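Local coordinates for UDP-N-Acetylglucosamine 2-Epimerase (Thermus thermophilus, PDB 1V4V), which probably catalyses the epimerisation of UDP-N-acetylglucosamine at C2 of the sugar, as a homodimer of two-domain subunits, at residues R15-K20 and L96-T101; D64-R69 and A76-P81. All blocks are in the same frame, centred on the assembly; numbering follows the deposited sequence.

Contact 1: R15-K20 and L96-T101; sequences RPEATK and LVHGDT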
ATOM      1  N   ARG A  15      21.427  -8.418  -1.786  1.00 31.35           N
ATOM      2  CA  ARG A  15      21.850  -9.687  -2.360  1.00 33.48           C
ATOM      3  C   ARG A  15      20.761 -10.753  -2.316  1.00 32.89           C
ATOM      4  O   ARG A  15      20.555 -11.467  -3.294  1.00 32.82           O
ATOM      5  CB  ARG A  15      23.128 -10.170  -1.668  1.00 34.82           C
ATOM      6  CG  ARG A  15      24.352  -9.374  -2.097  1.00 40.10           C
ATOM      7  CD  ARG A  15      25.619  -9.799  -1.370  1.00 43.02           C
ATOM      8  NE  ARG A  15      25.611  -9.394   0.033  1.00 47.17           N
ATOM      9  CZ  ARG A  15      26.668  -9.466   0.836  1.00 48.71           C
ATOM     10  NH1 ARG A  15      26.572  -9.075   2.099  1.00 49.06           N
ATOM     11  NH2 ARG A  15      27.825  -9.921   0.372  1.00 50.67           N
ATOM     12  N   PRO A  16      20.045 -10.876  -1.184  1.00 33.95           N
ATOM     13  CA  PRO A  16      18.983 -11.887  -1.103  1.00 32.81           C
ATOM     14  C   PRO A  16      17.890 -11.643  -2.151  1.00 32.46           C
ATOM     15  O   PRO A  16      17.316 -12.582  -2.707  1.00 31.15           O
ATOM     16  CB  PRO A  16      18.463 -11.721   0.323  1.00 35.44           C
ATOM     17  CG  PRO A  16      19.691 -11.306   1.075  1.00 35.59           C
ATOM     18  CD  PRO A  16      20.309 -10.288   0.142  1.00 34.68           C
ATOM     19  N   GLU A  17      17.599 -10.374  -2.410  1.00 30.07           N
ATOM     20  CA  GLU A  17      16.588 -10.023  -3.398  1.00 28.89           C
ATOM     21  C   GLU A  17      17.109 -10.371  -4.789  1.00 25.50           C
ATOM     22  O   GLU A  17      16.396 -10.953  -5.597  1.00 25.09           O
ATOM     23  CB  GLU A  17      16.255  -8.530  -3.306  1.00 30.72           C
ATOM     24  CG  GLU A  17      15.717  -8.106  -1.935  1.00 33.26           C
ATOM     25  CD  GLU A  17      15.420  -6.617  -1.840  1.00 36.16           C
ATOM     26  OE1 GLU A  17      15.997  -5.832  -2.622  1.00 32.67           O
ATOM     27  OE2 GLU A  17      14.617  -6.227  -0.964  1.00 39.76           O
ATOM     28  N   ALA A  18      18.363 -10.028  -5.056  1.00 26.49           N
ATOM     29  CA  ALA A  18      18.966 -10.313  -6.353  1.00 26.41           C
ATOM     30  C   ALA A  18      18.886 -11.809  -6.664  1.00 26.76           C
ATOM     31  O   ALA A  18      18.561 -12.212  -7.782  1.00 25.55           O
ATOM     32  CB  ALA A  18      20.424  -9.844  -6.362  1.00 25.52           C
ATOM     33  N   THR A  19      19.172 -12.628  -5.658  1.00 28.11           N
ATOM     34  CA  THR A  19      19.138 -14.075  -5.816  1.00 27.49           C
ATOM     35  C   THR A  19      17.764 -14.579  -6.230  1.00 26.50           C
ATOM     36  O   THR A  19      17.646 -15.411  -7.125  1.00 25.97           O
ATOM     37  CB  THR A  19      19.547 -14.784  -4.502  1.00 30.30           C
ATOM     38  OG1 THR A  19      20.902 -14.445  -4.182  1.00 33.27           O
ATOM     39  CG2 THR A  19      19.424 -16.292  -4.644  1.00 29.60           C
ATOM     40  N   LYS A  20      16.722 -14.074  -5.580  1.00 25.82           N
ATOM     41  CA  LYS A  20      15.367 -14.507  -5.893  1.00 26.75           C
ATOM     42  C   LYS A  20      14.845 -13.917  -7.202  1.00 26.49           C
ATOM     43  O   LYS A  20      13.918 -14.460  -7.804  1.00 26.18           O
ATOM     44  CB  LYS A  20      14.424 -14.144  -4.746  1.00 28.45           C
ATOM     45  CG  LYS A  20      14.743 -14.873  -3.445  1.00 31.76           C
ATOM     46  CD  LYS A  20      13.750 -14.509  -2.356  1.00 36.63           C
ATOM     47  CE  LYS A  20      14.082 -15.209  -1.041  1.00 39.61           C
ATOM     48  NZ  LYS A  20      14.076 -16.686  -1.185  1.00 41.63           N
ATOM     49  N   LEU A  96       8.900  -4.849 -11.694  1.00 24.10           N
ATOM     50  CA  LEU A  96       8.804  -5.960 -10.762  1.00 22.10           C
ATOM     51  C   LEU A  96       9.597  -5.616  -9.510  1.00 20.60           C
ATOM     52  O   LEU A  96      10.729  -5.150  -9.593  1.00 20.31           O
ATOM     53  CB  LEU A  96       9.366  -7.247 -11.385  1.00 23.45           C
ATOM     54  CG  LEU A  96       8.603  -7.874 -12.557  1.00 23.60           C
ATOM     55  CD1 LEU A  96       9.334  -9.123 -13.034  1.00 25.91           C
ATOM     56  CD2 LEU A  96       7.189  -8.226 -12.134  1.00 24.96           C
ATOM     57  N   VAL A  97       8.980  -5.804  -8.350  1.00 19.98           N
ATOM     58  CA  VAL A  97       9.672  -5.552  -7.097  1.00 20.75           C
ATOM     59  C   VAL A  97       9.539  -6.808  -6.260  1.00 19.88           C
ATOM     60  O   VAL A  97       8.716  -7.679  -6.549  1.00 21.01           O
ATOM     61  CB  VAL A  97       9.101  -4.322  -6.325  1.00 22.01           C
ATOM     62  CG1 VAL A  97       9.390  -3.036  -7.107  1.00 23.99           C
ATOM     63  CG2 VAL A  97       7.611  -4.479  -6.089  1.00 20.21           C
ATOM     64  N   HIS A  98      10.362  -6.898  -5.226  1.00 21.36           N
ATOM     65  CA  HIS A  98      10.372  -8.057  -4.355  1.00 24.38           C
ATOM     66  C   HIS A  98      10.652  -7.614  -2.932  1.00 24.83           C
ATOM     67  O   HIS A  98      11.421  -6.683  -2.700  1.00 27.49           O
ATOM     68  CB  HIS A  98      11.481  -9.020  -4.793  1.00 25.57           C
ATOM     69  CG  HIS A  98      11.628 -10.219  -3.906  1.00 27.32           C
ATOM     70  ND1 HIS A  98      11.045 -11.434  -4.195  1.00 30.77           N
ATOM     71  CD2 HIS A  98      12.255 -10.376  -2.717  1.00 28.82           C
ATOM     72  CE1 HIS A  98      11.306 -12.288  -3.221  1.00 28.79           C
ATOM     73  NE2 HIS A  98      12.036 -11.671  -2.311  1.00 30.69           N
ATOM     74  N   GLY A  99      10.035  -8.280  -1.970  1.00 27.58           N
ATOM     75  CA  GLY A  99      10.322  -7.922  -0.598  1.00 26.92           C
ATOM     76  C   GLY A  99       9.397  -6.924   0.056  1.00 26.78           C
ATOM     77  O   GLY A  99       8.432  -6.437  -0.542  1.00 24.54           O
ATOM     78  N   ASP A 100       9.743  -6.596   1.294  1.00 26.10           N
ATOM     79  CA  ASP A 100       8.940  -5.710   2.118  1.00 27.69           C
ATOM     80  C   ASP A 100       9.676  -4.479   2.646  1.00 25.42           C
ATOM     81  O   ASP A 100       9.251  -3.897   3.636  1.00 25.77           O
ATOM     82  CB  ASP A 100       8.404  -6.519   3.303  1.00 30.55           C
ATOM     83  CG  ASP A 100       7.883  -7.888   2.889  1.00 36.95           C
ATOM     84  OD1 ASP A 100       7.963  -8.833   3.705  1.00 40.00           O
ATOM     85  OD2 ASP A 100       7.380  -8.023   1.753  1.00 39.10           O
ATOM     86  N   THR A 101      10.772  -4.077   2.011  1.00 24.97           N
ATOM     87  CA  THR A 101      11.493  -2.907   2.505  1.00 22.92           C
ATOM     88  C   THR A 101      10.807  -1.596   2.130  1.00 21.95           C
ATOM     89  O   THR A 101       9.955  -1.557   1.245  1.00 22.83           O
ATOM     90  CB  THR A 101      12.937  -2.838   1.964  1.00 24.67           C
ATOM     91  OG1 THR A 101      12.900  -2.661   0.542  1.00 23.65           O
ATOM     92  CG2 THR A 101      13.708  -4.110   2.301  1.00 24.83           C
TER
HETATM   93  O   HOH W   1      12.203  -5.474  -0.614  1.00 32.20           O
HETATM   94  O   HOH W   2      15.238  -3.198  -0.729  1.00 33.50           O

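Contact 2: D64-R69 and A76-P81; sequences DVMQER and AARILP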
ATOM      1  N   ASP A  64      20.832   6.687  -6.467  1.00 31.79           N
ATOM      2  CA  ASP A  64      21.861   7.290  -5.628  1.00 32.55           C
ATOM      3  C   ASP A  64      21.386   7.229  -4.180  1.00 32.51           C
ATOM      4  O   ASP A  64      20.522   7.998  -3.764  1.00 30.00           O
ATOM      5  CB  ASP A  64      22.100   8.737  -6.071  1.00 35.02           C
ATOM      6  CG  ASP A  64      23.285   9.373  -5.378  1.00 38.72           C
ATOM      7  OD1 ASP A  64      23.815  10.370  -5.911  1.00 38.84           O
ATOM      8  OD2 ASP A  64      23.680   8.887  -4.298  1.00 41.97           O
ATOM      9  N   VAL A  65      21.960   6.302  -3.419  1.00 33.96           N
ATOM     10  CA  VAL A  65      21.573   6.103  -2.027  1.00 38.19           C
ATOM     11  C   VAL A  65      22.716   6.337  -1.043  1.00 39.81           C
ATOM     12  O   VAL A  65      23.833   5.872  -1.255  1.00 40.48           O
ATOM     13  CB  VAL A  65      21.023   4.669  -1.827  1.00 37.87           C
ATOM     14  CG1 VAL A  65      20.631   4.448  -0.377  1.00 38.38           C
ATOM     15  CG2 VAL A  65      19.828   4.445  -2.745  1.00 38.26           C
HETATM   16  N   MSE A  66      22.422   7.056   0.037  1.00 43.49           N
HETATM   17  CA  MSE A  66      23.423   7.345   1.063  1.00 46.94           C
HETATM   18  C   MSE A  66      23.855   6.044   1.739  1.00 47.84           C
HETATM   19  O   MSE A  66      23.101   5.074   1.770  1.00 46.49           O
HETATM   20  CB  MSE A  66      22.842   8.290   2.128  1.00 50.73           C
HETATM   21  CG  MSE A  66      22.228   9.585   1.604  1.00 53.66           C
HETATM   22 SE   MSE A  66      21.504  10.717   3.027  1.00 61.44          SE
HETATM   23  CE  MSE A  66      21.560   9.459   4.487  1.00 57.25           C
ATOM     24  N   GLN A  67      25.067   6.023   2.285  1.00 49.84           N
ATOM     25  CA  GLN A  67      25.562   4.832   2.970  1.00 51.36           C
ATOM     26  C   GLN A  67      25.167   4.879   4.442  1.00 51.01           C
ATOM     27  O   GLN A  67      24.926   3.848   5.072  1.00 51.26           O
ATOM     28  CB  GLN A  67      27.088   4.741   2.863  1.00 53.92           C
ATOM     29  CG  GLN A  67      27.587   3.506   2.134  1.00 56.66           C
ATOM     30  CD  GLN A  67      27.312   3.552   0.644  1.00 58.54           C
ATOM     31  OE1 GLN A  67      27.538   2.574  -0.066  1.00 60.93           O
ATOM     32  NE2 GLN A  67      26.831   4.692   0.161  1.00 60.07           N
ATOM     33  N   GLU A  68      25.100   6.090   4.980  1.00 50.68           N
ATOM     34  CA  GLU A  68      24.755   6.295   6.378  1.00 51.51           C
ATOM     35  C   GLU A  68      23.307   5.945   6.694  1.00 50.91           C
ATOM     36  O   GLU A  68      22.430   6.024   5.835  1.00 49.65           O
ATOM     37  CB  GLU A  68      25.012   7.751   6.772  1.00 52.96           C
ATOM     38  CG  GLU A  68      24.286   8.746   5.886  1.00 55.67           C
ATOM     39  CD  GLU A  68      24.269  10.150   6.454  1.00 57.90           C
ATOM     40  OE1 GLU A  68      23.808  10.321   7.603  1.00 59.49           O
ATOM     41  OE2 GLU A  68      24.702  11.082   5.749  1.00 57.87           O
ATOM     42  N   ARG A  69      23.076   5.558   7.944  1.00 51.22           N
ATOM     43  CA  ARG A  69      21.749   5.207   8.435  1.00 51.56           C
ATOM     44  C   ARG A  69      20.889   6.457   8.249  1.00 49.82           C
ATOM     45  O   ARG A  69      21.400   7.574   8.308  1.00 50.12           O
ATOM     46  CB  ARG A  69      21.859   4.816   9.912  1.00 54.41           C
ATOM     47  CG  ARG A  69      20.595   4.292  10.563  1.00 59.07           C
ATOM     48  CD  ARG A  69      20.905   3.714  11.947  1.00 62.79           C
ATOM     49  NE  ARG A  69      21.884   4.518  12.686  1.00 65.95           N
ATOM     50  CZ  ARG A  69      23.199   4.308  12.669  1.00 67.21           C
ATOM     51  NH1 ARG A  69      24.005   5.096  13.367  1.00 67.30           N
ATOM     52  NH2 ARG A  69      23.709   3.303  11.968  1.00 68.19           N
ATOM     53  N   ALA A  76      12.552   7.441   2.282  1.00 24.61           N
ATOM     54  CA  ALA A  76      11.494   7.353   1.282  1.00 24.73           C
ATOM     55  C   ALA A  76      11.512   8.571   0.362  1.00 23.98           C
ATOM     56  O   ALA A  76      11.347   8.444  -0.853  1.00 22.88           O
ATOM     57  CB  ALA A  76      10.125   7.235   1.963  1.00 25.17           C
ATOM     58  N   ALA A  77      11.704   9.752   0.943  1.00 22.29           N
ATOM     59  CA  ALA A  77      11.730  10.984   0.168  1.00 23.39           C
ATOM     60  C   ALA A  77      12.928  11.001  -0.781  1.00 23.84           C
ATOM     61  O   ALA A  77      12.848  11.546  -1.879  1.00 23.63           O
ATOM     62  CB  ALA A  77      11.789  12.185   1.102  1.00 22.46           C
ATOM     63  N   ARG A  78      14.028  10.401  -0.344  1.00 24.69           N
ATOM     64  CA  ARG A  78      15.252  10.337  -1.147  1.00 26.69           C
ATOM     65  C   ARG A  78      15.091   9.387  -2.334  1.00 26.66           C
ATOM     66  O   ARG A  78      15.609   9.633  -3.425  1.00 28.70           O
ATOM     67  CB  ARG A  78      16.420   9.867  -0.269  1.00 31.75           C
ATOM     68  CG  ARG A  78      17.723   9.626  -1.020  1.00 37.07           C
ATOM     69  CD  ARG A  78      18.760  10.677  -0.679  1.00 44.78           C
ATOM     70  NE  ARG A  78      19.965  10.541  -1.493  1.00 47.90           N
ATOM     71  CZ  ARG A  78      20.942  11.442  -1.533  1.00 50.64           C
ATOM     72  NH1 ARG A  78      20.858  12.547  -0.805  1.00 49.85           N
ATOM     73  NH2 ARG A  78      21.996  11.244  -2.311  1.00 50.76           N
ATOM     74  N   ILE A  79      14.362   8.299  -2.115  1.00 25.25           N
ATOM     75  CA  ILE A  79      14.144   7.298  -3.150  1.00 24.01           C
ATOM     76  C   ILE A  79      13.081   7.637  -4.192  1.00 24.53           C
ATOM     77  O   ILE A  79      13.306   7.495  -5.389  1.00 24.04           O
ATOM     78  CB  ILE A  79      13.745   5.939  -2.521  1.00 24.55           C
ATOM     79  CG1 ILE A  79      14.882   5.406  -1.650  1.00 25.36           C
ATOM     80  CG2 ILE A  79      13.333   4.949  -3.608  1.00 24.72           C
ATOM     81  CD1 ILE A  79      16.185   5.142  -2.401  1.00 28.69           C
ATOM     82  N   LEU A  80      11.920   8.086  -3.730  1.00 24.43           N
ATOM     83  CA  LEU A  80      10.794   8.356  -4.614  1.00 25.03           C
ATOM     84  C   LEU A  80      11.009   9.119  -5.927  1.00 25.25           C
ATOM     85  O   LEU A  80      10.696   8.601  -6.997  1.00 25.44           O
ATOM     86  CB  LEU A  80       9.668   9.030  -3.820  1.00 27.06           C
ATOM     87  CG  LEU A  80       8.314   9.099  -4.528  1.00 28.50           C
ATOM     88  CD1 LEU A  80       7.838   7.685  -4.858  1.00 30.98           C
ATOM     89  CD2 LEU A  80       7.296   9.801  -3.627  1.00 30.56           C
ATOM     90  N   PRO A  81      11.546  10.349  -5.867  1.00 25.65           N
ATOM     91  CA  PRO A  81      11.753  11.117  -7.102  1.00 25.91           C
ATOM     92  C   PRO A  81      12.724  10.497  -8.097  1.00 25.89           C
ATOM     93  O   PRO A  81      12.425  10.395  -9.285  1.00 26.11           O
ATOM     94  CB  PRO A  81      12.249  12.473  -6.596  1.00 26.67           C
ATOM     95  CG  PRO A  81      11.691  12.552  -5.193  1.00 26.89           C
ATOM     96  CD  PRO A  81      11.930  11.148  -4.694  1.00 24.64           C
TER

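Contact 1: R15-K20 and L96-T101
The first turns of helix 15-29 lie beside the C-terminal end of strand 94-98 and the loop after it, closest at E17 and H98, whose CA atoms are 6.6 Å apart. H98 turns its imidazole to the helix, its chi1 of 177° carrying the ring away from its own backbone N. K20 places CB over one face of the imidazole and CD 3.3 Å from NE2 of H98, so the aliphatic part of a lysine packs against the ring while the ammonium leads away. This is the carboxyl edge of the N-terminal Rossmann-like domain of a GT-B fold, where loops face the interdomain cleft; a glycerol near K20, probably from the crystallisation liquor, may mark a pocket. E17 makes its polar contacts with the loop through water, while its OE2 also lies 4.0 Å from CG2 of T101. Water 1 donates to OE2 of E17 and O of H98 and accepts from OG1 of T101; water 2 donates to the same OE2 and OG1. OE1 of E17 accepts from N of G13, while OG1 of T101 also caps N of T104 in helix 102-113. G99 suits its place doubly: its positive phi (94°) would jam a CB against the preceding carbonyl, and that CB would sit 3.1 Å from OE2 of E17.

Contact 2: D64-R69 and A76-P81
R78 spreads its guanidinium beneath the side chain of M66, a selenomethionine in this crystal, with CG of M66 centred 3.8 Å above the plane on one face. The flexible, unbranched chain can lay its CG methylene on that flat cation without competing for its N-H groups. At the guanidinium edge, in plane, NE of R78 gives a weak but straight hydrogen bond to O of D64 (3.5 Å, 168°). The D64 carboxylate adds a salt bridge, OD2 to NH2 of R78 at 3.5 Å, its plane turned 79° from the guanidinium. R78 leaves the helix with CG anti to the backbone N, then bends at chi2 (110°), which brings one long side chain to both groups of D64. A leucine here would probably leave the D64 carboxylate without its charged mate and the loop carbonyl without this donor. Beneath the polar layer, CG2 of V65 touches CD1 of I79 at 3.7 Å, two branched apolar chains suited to the more buried side. The loop between strand 61-62 and helix 72-89 is thus folded back onto that helix, whose I79 also packs on A106 of helix 102-113, while A76, A77, L80 and P81 meet the same helix of the second subunit.

How the contacts relate
From the N terminus, the chain leaves strand 6-12 and enters helix 15-29, the first half of contact 1. It then runs through strand 34-40 and helix 45-53 to the edge strand 61-62. Contact 2 follows: a short loop closes when 64-69 meets 76-81, only six residues separating the two segments. Helix 72-89 carries the chain back over the sheet to strand 94-98, where contact 1 closes its 75-residue loop. Contact 2 is therefore nested inside contact 1. Their centres lie about 17 Å apart, and the nearest atoms of the two contacts stay about 9 Å from each other. Contact 1 ties helix and strand end near the middle of the sheet; contact 2 fastens a surface loop to a helix at the dimer interface.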